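Local coordinates for protein putative surface-anchored fimbrial subunit (Corynebacterium diphtheriae, PDB 3HR6) that forms the shaft of a bacterial surface pilus as its major pilin, a rod of tandem Ig-like modules braced by isopeptide and disulfide bonds, at residues G36-L49 with T95-E109. Sequence-based numbering, arbitrary orientation.
Sequences GMSFTLYRVNEIDL and TPALYLVVQELNGAE
Phe39 turns its CG anti to the carbonyl carbon (chi1 -68°), while Gln103 sends its own CG anti to the backbone N (chi1 -168°) and runs on extended, which sets Gln103 CG over one face of the phenylalanine ring, toward the rim. This CG sits 4.1 Å from the Phe39 ring centroid, a CH-pi contact, with the amide plane only 26° from that of the ring. Gln103 OE1 is held by Ser114 N, while its NE2 shares a water with Ser38 N and Glu104 O. Phe39 and Gln103 form a non-hydrogen-bonded pair of an antiparallel ladder that joins strands 38-44 and 97-103 in the N-terminal Ig-like module of the pilin; strands 76-83 and 117-124 continue the sheet beyond them. The ladder has paired bonds between Thr40 and Val102 and between Tyr42 and Leu100, and Val44 N closes it on Leu98 O. On the face that carries Phe39, Leu41 CD1 wedges between Val101 CG2 and Tyr99 CB, and strand 5-13 packs against Phe39 and Tyr99. Further along this face, Tyr99 OH donates to Thr95 O at 2.6 Å and accepts from Arg43 NH2 at 3.1 Å, lying in the guanidinium plane; these two bonds fix the phenol end. The opposite face carries Thr40, Tyr42 and Val102, with Tyr42 CE2 against Val102 CG2 at 3.6 Å. Here Glu104 brings OE2 within 2.5 Å of Thr40 OG1, which donates to the anti lone pair, and a water links the same OE2 to Tyr42 OH. At the Ser38 end of the ladder, Ser38 OG donates to Asn106 OD1 at 2.7 Å, and Ala108 N bonds Gly36 O, also at 2.7 Å.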
ATOM      1  N   GLY A  36      -5.586  15.982  13.053  1.00 13.51           N
ATOM      2  CA  GLY A  36      -5.479  14.544  13.175  1.00 12.91           C
ATOM      3  C   GLY A  36      -4.162  14.076  13.743  1.00 13.47           C
ATOM      4  O   GLY A  36      -3.841  12.904  13.655  1.00 13.34           O
ATOM      5  N   MET A  37      -3.371  15.008  14.295  1.00 12.48           N
ATOM      6  CA  MET A  37      -2.090  14.639  14.879  1.00 12.55           C
ATOM      7  C   MET A  37      -2.353  14.261  16.321  1.00 11.94           C
ATOM      8  O   MET A  37      -3.030  14.988  17.039  1.00 12.01           O
ATOM      9  CB  MET A  37      -1.082  15.777  14.745  1.00 12.54           C
ATOM     10  CG  MET A  37      -0.753  16.113  13.306  1.00 14.13           C
ATOM     11  SD  MET A  37       0.212  14.839  12.503  1.00 14.92           S
ATOM     12  CE  MET A  37      -0.995  13.990  11.458  1.00 12.71           C
ATOM     13  N   SER A  38      -1.796  13.123  16.735  1.00 12.04           N
ATOM     14  CA  SER A  38      -2.158  12.490  17.992  1.00 12.40           C
ATOM     15  C   SER A  38      -1.084  12.740  19.031  1.00 12.15           C
ATOM     16  O   SER A  38       0.093  12.499  18.789  1.00 12.53           O
ATOM     17  CB  SER A  38      -2.337  10.984  17.773  1.00 11.99           C
ATOM     18  OG  SER A  38      -2.567  10.357  19.023  1.00 11.72           O
ATOM     19  N   PHE A  39      -1.504  13.236  20.191  1.00 12.02           N
ATOM     20  CA  PHE A  39      -0.625  13.548  21.269  1.00 11.55           C
ATOM     21  C   PHE A  39      -1.122  12.956  22.552  1.00 11.33           C
ATOM     22  O   PHE A  39      -2.314  12.970  22.820  1.00 11.44           O
ATOM     23  CB  PHE A  39      -0.539  15.055  21.454  1.00 11.56           C
ATOM     24  CG  PHE A  39       0.142  15.749  20.329  1.00  9.97           C
ATOM     25  CD1 PHE A  39       1.517  15.982  20.355  1.00  8.76           C
ATOM     26  CD2 PHE A  39      -0.591  16.196  19.256  1.00  9.82           C
ATOM     27  CE1 PHE A  39       2.147  16.617  19.296  1.00 10.33           C
ATOM     28  CE2 PHE A  39       0.014  16.827  18.215  1.00 10.26           C
ATOM     29  CZ  PHE A  39       1.400  17.048  18.229  1.00  8.91           C
ATOM     30  N   THR A  40      -0.184  12.471  23.351  1.00 11.18           N
ATOM     31  CA  THR A  40      -0.470  12.112  24.720  1.00 11.34           C
ATOM     32  C   THR A  40       0.203  13.135  25.657  1.00 11.41           C
ATOM     33  O   THR A  40       1.388  13.484  25.500  1.00 11.07           O
ATOM     34  CB  THR A  40      -0.017  10.678  25.012  1.00 11.35           C
ATOM     35  OG1 THR A  40      -0.697   9.790  24.120  1.00 12.43           O
ATOM     36  CG2 THR A  40      -0.325  10.280  26.449  1.00 11.55           C
ATOM     37  N   LEU A  41      -0.586  13.617  26.615  1.00 11.31           N
ATOM     38  CA  LEU A  41      -0.102  14.441  27.701  1.00 11.50           C
ATOM     39  C   LEU A  41       0.193  13.569  28.922  1.00 11.39           C
ATOM     40  O   LEU A  41      -0.648  12.789  29.347  1.00 12.22           O
ATOM     41  CB  LEU A  41      -1.126  15.528  28.044  1.00 11.50           C
ATOM     42  CG  LEU A  41      -0.643  16.600  29.029  1.00 11.90           C
ATOM     43  CD1 LEU A  41       0.399  17.549  28.386  1.00 11.92           C
ATOM     44  CD2 LEU A  41      -1.835  17.381  29.591  1.00 14.27           C
ATOM     45  N   TYR A  42       1.407  13.687  29.451  1.00 11.73           N
ATOM     46  CA  TYR A  42       1.823  13.077  30.713  1.00 12.02           C
ATOM     47  C   TYR A  42       2.189  14.143  31.726  1.00 12.30           C
ATOM     48  O   TYR A  42       2.772  15.184  31.361  1.00 12.82           O
ATOM     49  CB  TYR A  42       3.084  12.236  30.510  1.00 11.92           C
ATOM     50  CG  TYR A  42       2.907  11.045  29.593  1.00 12.24           C
ATOM     51  CD1 TYR A  42       2.505   9.819  30.120  1.00 12.13           C
ATOM     52  CD2 TYR A  42       3.158  11.127  28.232  1.00 10.33           C
ATOM     53  CE1 TYR A  42       2.343   8.724  29.328  1.00 13.80           C
ATOM     54  CE2 TYR A  42       3.016  10.028  27.416  1.00 11.93           C
ATOM     55  CZ  TYR A  42       2.583   8.818  27.981  1.00 11.66           C
ATOM     56  OH  TYR A  42       2.419   7.699  27.223  1.00 14.19           O
ATOM     57  N   ARG A  43       1.909  13.865  32.995  1.00 13.42           N
ATOM     58  CA  ARG A  43       2.412  14.688  34.105  1.00 14.38           C
ATOM     59  C   ARG A  43       3.771  14.151  34.564  1.00 14.67           C
ATOM     60  O   ARG A  43       3.945  12.941  34.676  1.00 15.11           O
ATOM     61  CB  ARG A  43       1.440  14.682  35.281  1.00 14.58           C
ATOM     62  CG  ARG A  43       1.931  15.514  36.487  1.00 16.50           C
ATOM     63  CD  ARG A  43       0.823  15.811  37.487  1.00 20.14           C
ATOM     64  NE  ARG A  43      -0.370  16.312  36.803  1.00 23.79           N
ATOM     65  CZ  ARG A  43      -1.521  15.648  36.637  1.00 28.47           C
ATOM     66  NH1 ARG A  43      -1.701  14.418  37.126  1.00 29.10           N
ATOM     67  NH2 ARG A  43      -2.516  16.235  35.965  1.00 30.22           N
ATOM     68  N   VAL A  44       4.736  15.040  34.771  1.00 15.20           N
ATOM     69  CA  VAL A  44       6.033  14.627  35.310  1.00 15.19           C
ATOM     70  C   VAL A  44       5.903  14.452  36.815  1.00 16.21           C
ATOM     71  O   VAL A  44       5.625  15.404  37.549  1.00 15.77           O
ATOM     72  CB  VAL A  44       7.150  15.599  34.956  1.00 15.16           C
ATOM     73  CG1 VAL A  44       8.486  15.121  35.512  1.00 14.27           C
ATOM     74  CG2 VAL A  44       7.241  15.736  33.449  1.00 12.80           C
ATOM     75  N   ASN A  45       6.094  13.217  37.270  1.00 16.85           N
ATOM     76  CA  ASN A  45       5.927  12.914  38.684  1.00 17.92           C
ATOM     77  C   ASN A  45       6.926  13.650  39.552  1.00 18.77           C
ATOM     78  O   ASN A  45       8.095  13.799  39.189  1.00 18.70           O
ATOM     79  CB  ASN A  45       6.033  11.405  38.929  1.00 18.20           C
ATOM     80  CG  ASN A  45       4.930  10.636  38.263  1.00 19.11           C
ATOM     81  OD1 ASN A  45       4.948   9.403  38.232  1.00 22.91           O
ATOM     82  ND2 ASN A  45       3.959  11.352  37.716  1.00 20.23           N
ATOM     83  N   GLU A  46       6.433  14.121  40.695  1.00 19.33           N
ATOM     84  CA  GLU A  46       7.273  14.653  41.763  1.00 20.16           C
ATOM     85  C   GLU A  46       8.154  15.796  41.317  1.00 19.95           C
ATOM     86  O   GLU A  46       9.348  15.825  41.619  1.00 20.68           O
ATOM     87  CB  GLU A  46       8.151  13.549  42.332  1.00 20.75           C
ATOM     88  CG  GLU A  46       7.446  12.233  42.512  1.00 22.42           C
ATOM     89  CD  GLU A  46       8.271  11.291  43.332  1.00 25.84           C
ATOM     90  OE1 GLU A  46       8.798  10.308  42.765  1.00 28.62           O
ATOM     91  OE2 GLU A  46       8.411  11.554  44.539  1.00 26.23           O
ATOM     92  N   ILE A  47       7.558  16.725  40.585  1.00 19.65           N
ATOM     93  CA  ILE A  47       8.180  17.996  40.283  1.00 19.64           C
ATOM     94  C   ILE A  47       7.152  19.047  40.659  1.00 19.19           C
ATOM     95  O   ILE A  47       6.052  19.077  40.091  1.00 19.72           O
ATOM     96  CB  ILE A  47       8.520  18.144  38.798  1.00 19.77           C
ATOM     97  CG1 ILE A  47       9.539  17.086  38.346  1.00 20.47           C
ATOM     98  CG2 ILE A  47       9.068  19.524  38.528  1.00 20.64           C
ATOM     99  CD1 ILE A  47      10.945  17.345  38.856  1.00 20.79           C
ATOM    100  N   ASP A  48       7.510  19.875  41.638  1.00 18.72           N
ATOM    101  CA  ASP A  48       6.702  21.003  42.072  1.00 17.96           C
ATOM    102  C   ASP A  48       7.478  22.247  41.670  1.00 17.86           C
ATOM    103  O   ASP A  48       8.486  22.594  42.285  1.00 17.82           O
ATOM    104  CB  ASP A  48       6.484  20.937  43.595  1.00 17.77           C
ATOM    105  CG  ASP A  48       5.681  22.112  44.137  1.00 17.79           C
ATOM    106  OD1 ASP A  48       5.108  22.891  43.353  1.00 15.32           O
ATOM    107  OD2 ASP A  48       5.612  22.237  45.381  1.00 19.65           O
ATOM    108  N   LEU A  49       7.015  22.916  40.616  1.00 17.58           N
ATOM    109  CA  LEU A  49       7.732  24.083  40.092  1.00 18.16           C
ATOM    110  C   LEU A  49       7.564  25.366  40.933  1.00 18.50           C
ATOM    111  O   LEU A  49       8.147  26.416  40.596  1.00 18.81           O
ATOM    112  CB  LEU A  49       7.323  24.329  38.640  1.00 17.46           C
ATOM    113  CG  LEU A  49       7.786  23.242  37.673  1.00 18.10           C
ATOM    114  CD1 LEU A  49       7.127  23.436  36.307  1.00 14.94           C
ATOM    115  CD2 LEU A  49       9.316  23.238  37.577  1.00 19.14           C
ATOM    116  N   THR A  95      -4.066  20.536  36.530  1.00 15.38           N
ATOM    117  CA  THR A  95      -3.462  20.963  37.788  1.00 15.58           C
ATOM    118  C   THR A  95      -2.089  21.539  37.459  1.00 15.03           C
ATOM    119  O   THR A  95      -1.410  21.057  36.539  1.00 14.15           O
ATOM    120  CB  THR A  95      -3.318  19.776  38.802  1.00 16.38           C
ATOM    121  OG1 THR A  95      -2.204  18.952  38.440  1.00 18.91           O
ATOM    122  CG2 THR A  95      -4.567  18.898  38.811  1.00 17.17           C
ATOM    123  N   PRO A  96      -1.685  22.599  38.157  1.00 14.58           N
ATOM    124  CA  PRO A  96      -0.345  23.122  37.904  1.00 14.38           C
ATOM    125  C   PRO A  96       0.737  22.048  38.092  1.00 14.26           C
ATOM    126  O   PRO A  96       0.787  21.398  39.130  1.00 15.00           O
ATOM    127  CB  PRO A  96      -0.216  24.247  38.930  1.00 14.44           C
ATOM    128  CG  PRO A  96      -1.633  24.710  39.150  1.00 14.54           C
ATOM    129  CD  PRO A  96      -2.470  23.473  39.051  1.00 14.48           C
ATOM    130  N   ALA A  97       1.567  21.837  37.069  1.00 13.31           N
ATOM    131  CA  ALA A  97       2.585  20.780  37.098  1.00 13.06           C
ATOM    132  C   ALA A  97       3.577  20.966  35.948  1.00 12.49           C
ATOM    133  O   ALA A  97       3.393  21.858  35.131  1.00 13.09           O
ATOM    134  CB  ALA A  97       1.927  19.416  36.979  1.00 12.01           C
ATOM    135  N   LEU A  98       4.633  20.150  35.920  1.00 12.62           N
ATOM    136  CA  LEU A  98       5.476  19.982  34.731  1.00 12.93           C
ATOM    137  C   LEU A  98       4.864  18.875  33.889  1.00 12.21           C
ATOM    138  O   LEU A  98       4.549  17.792  34.405  1.00 11.92           O
ATOM    139  CB  LEU A  98       6.927  19.616  35.103  1.00 13.35           C
ATOM    140  CG  LEU A  98       7.962  19.534  33.958  1.00 14.03           C
ATOM    141  CD1 LEU A  98       8.129  20.874  33.270  1.00 13.01           C
ATOM    142  CD2 LEU A  98       9.329  19.028  34.469  1.00 15.14           C
ATOM    143  N   TYR A  99       4.661  19.147  32.598  1.00 11.75           N
ATOM    144  CA  TYR A  99       4.072  18.161  31.707  1.00 11.84           C
ATOM    145  C   TYR A  99       5.015  17.711  30.612  1.00 11.29           C
ATOM    146  O   TYR A  99       5.981  18.381  30.274  1.00 11.93           O
ATOM    147  CB  TYR A  99       2.767  18.682  31.095  1.00 11.39           C
ATOM    148  CG  TYR A  99       1.656  18.787  32.124  1.00 11.38           C
ATOM    149  CD1 TYR A  99       0.823  17.710  32.385  1.00 11.03           C
ATOM    150  CD2 TYR A  99       1.449  19.970  32.850  1.00 11.22           C
ATOM    151  CE1 TYR A  99      -0.185  17.791  33.330  1.00 11.63           C
ATOM    152  CE2 TYR A  99       0.423  20.058  33.803  1.00 11.48           C
ATOM    153  CZ  TYR A  99      -0.390  18.970  34.025  1.00 11.14           C
ATOM    154  OH  TYR A  99      -1.401  19.008  34.979  1.00 15.31           O
ATOM    155  N   LEU A 100       4.729  16.546  30.069  1.00 11.52           N
ATOM    156  CA  LEU A 100       5.466  16.024  28.941  1.00 11.56           C
ATOM    157  C   LEU A 100       4.460  15.709  27.838  1.00 11.73           C
ATOM    158  O   LEU A 100       3.465  15.008  28.065  1.00 11.11           O
ATOM    159  CB  LEU A 100       6.282  14.786  29.354  1.00 11.99           C
ATOM    160  CG  LEU A 100       7.055  14.129  28.214  1.00 11.15           C
ATOM    161  CD1 LEU A 100       8.365  14.838  27.991  1.00 12.02           C
ATOM    162  CD2 LEU A 100       7.265  12.615  28.516  1.00 14.77           C
ATOM    163  N   VAL A 101       4.687  16.300  26.661  1.00 11.56           N
ATOM    164  CA  VAL A 101       3.815  16.123  25.517  1.00 11.32           C
ATOM    165  C   VAL A 101       4.490  15.156  24.553  1.00 10.51           C
ATOM    166  O   VAL A 101       5.616  15.403  24.102  1.00 11.57           O
ATOM    167  CB  VAL A 101       3.525  17.484  24.800  1.00 10.89           C
ATOM    168  CG1 VAL A 101       2.825  17.271  23.459  1.00 12.11           C
ATOM    169  CG2 VAL A 101       2.714  18.412  25.712  1.00 10.86           C
ATOM    170  N   VAL A 102       3.805  14.073  24.230  1.00 10.28           N
ATOM    171  CA  VAL A 102       4.366  13.039  23.355  1.00 11.01           C
ATOM    172  C   VAL A 102       3.504  12.913  22.111  1.00 10.72           C
ATOM    173  O   VAL A 102       2.372  12.468  22.183  1.00 12.11           O
ATOM    174  CB  VAL A 102       4.474  11.663  24.058  1.00 11.03           C
ATOM    175  CG1 VAL A 102       5.005  10.588  23.088  1.00 12.45           C
ATOM    176  CG2 VAL A 102       5.383  11.757  25.273  1.00 10.72           C
ATOM    177  N   GLN A 103       4.022  13.290  20.954  1.00 11.35           N
ATOM    178  CA  GLN A 103       3.316  12.957  19.716  1.00 11.37           C
ATOM    179  C   GLN A 103       3.393  11.453  19.473  1.00 12.39           C
ATOM    180  O   GLN A 103       4.443  10.842  19.650  1.00 13.04           O
ATOM    181  CB  GLN A 103       3.865  13.664  18.484  1.00 11.53           C
ATOM    182  CG  GLN A 103       2.907  13.498  17.309  1.00 12.55           C
ATOM    183  CD  GLN A 103       3.232  14.347  16.091  1.00 13.11           C
ATOM    184  OE1 GLN A 103       4.209  15.117  16.064  1.00 14.53           O
ATOM    185  NE2 GLN A 103       2.389  14.222  15.060  1.00 13.04           N
ATOM    186  N   GLU A 104       2.280  10.891  19.029  1.00 12.37           N
ATOM    187  CA  GLU A 104       2.139   9.451  18.863  1.00 12.23           C
ATOM    188  C   GLU A 104       2.136   9.096  17.384  1.00 12.60           C
ATOM    189  O   GLU A 104       1.989   9.942  16.515  1.00 12.35           O
ATOM    190  CB  GLU A 104       0.839   9.010  19.472  1.00 11.18           C
ATOM    191  CG  GLU A 104       0.701   9.335  20.968  1.00 13.54           C
ATOM    192  CD  GLU A 104       1.494   8.419  21.888  1.00 17.09           C
ATOM    193  OE1 GLU A 104       2.436   7.739  21.445  1.00 16.37           O
ATOM    194  OE2 GLU A 104       1.167   8.400  23.088  1.00 17.95           O
ATOM    195  N   LEU A 105       2.238   7.804  17.132  1.00 13.07           N
ATOM    196  CA  LEU A 105       2.320   7.254  15.793  1.00 14.19           C
ATOM    197  C   LEU A 105       0.961   6.845  15.223  1.00 14.56           C
ATOM    198  O   LEU A 105       0.895   6.262  14.133  1.00 16.33           O
ATOM    199  CB  LEU A 105       3.288   6.062  15.825  1.00 14.23           C
ATOM    200  CG  LEU A 105       4.765   6.407  15.999  1.00 15.83           C
ATOM    201  CD1 LEU A 105       5.548   5.084  16.203  1.00 18.00           C
ATOM    202  CD2 LEU A 105       5.317   7.203  14.824  1.00 16.14           C
ATOM    203  N   ASN A 106      -0.124   7.140  15.958  1.00 15.13           N
ATOM    204  CA  ASN A 106      -1.503   6.803  15.590  1.00 14.75           C
ATOM    205  C   ASN A 106      -2.374   8.029  15.145  1.00 14.01           C
ATOM    206  O   ASN A 106      -3.619   8.060  15.322  1.00 14.50           O
ATOM    207  CB  ASN A 106      -2.174   6.058  16.743  1.00 15.18           C
ATOM    208  CG  ASN A 106      -2.467   6.952  17.927  1.00 14.65           C
ATOM    209  OD1 ASN A 106      -1.826   7.985  18.085  1.00 13.94           O
ATOM    210  ND2 ASN A 106      -3.474   6.591  18.741  1.00 15.92           N
ATOM    211  N   GLY A 107      -1.725   9.042  14.567  1.00 14.01           N
ATOM    212  CA  GLY A 107      -2.452  10.169  13.960  1.00 14.21           C
ATOM    213  C   GLY A 107      -3.241   9.734  12.748  1.00 14.13           C
ATOM    214  O   GLY A 107      -3.069   8.601  12.286  1.00 13.89           O
ATOM    215  N   ALA A 108      -4.067  10.638  12.230  1.00 15.42           N
ATOM    216  CA  ALA A 108      -4.916  10.370  11.055  1.00 16.88           C
ATOM    217  C   ALA A 108      -4.055  10.043   9.849  1.00 18.30           C
ATOM    218  O   ALA A 108      -4.386   9.173   9.015  1.00 18.72           O
ATOM    219  CB  ALA A 108      -5.833  11.559  10.767  1.00 16.75           C
ATOM    220  N   GLU A 109      -2.921  10.747   9.760  1.00 17.94           N
ATOM    221  CA  GLU A 109      -1.926  10.545   8.722  1.00 18.69           C
ATOM    222  C   GLU A 109      -0.600  10.215   9.390  1.00 17.85           C
ATOM    223  O   GLU A 109      -0.284  10.711  10.485  1.00 16.48           O
ATOM    224  CB  GLU A 109      -1.721  11.804   7.885  1.00 18.65           C
ATOM    225  CG  GLU A 109      -2.905  12.360   7.172  1.00 23.07           C
ATOM    226  CD  GLU A 109      -2.523  13.661   6.481  1.00 28.74           C
ATOM    227  OE1 GLU A 109      -2.246  14.670   7.193  1.00 30.32           O
ATOM    228  OE2 GLU A 109      -2.449  13.645   5.227  1.00 30.74           O
TER
HETATM  229  O   HOH W   1       0.555  11.886  15.271  1.00 12.09           O
HETATM  230  O   HOH W   2       3.241   7.781  24.819  1.00 14.44           O
HETATM  231  O   HOH W   3       4.779  17.988  37.548  1.00 17.28           O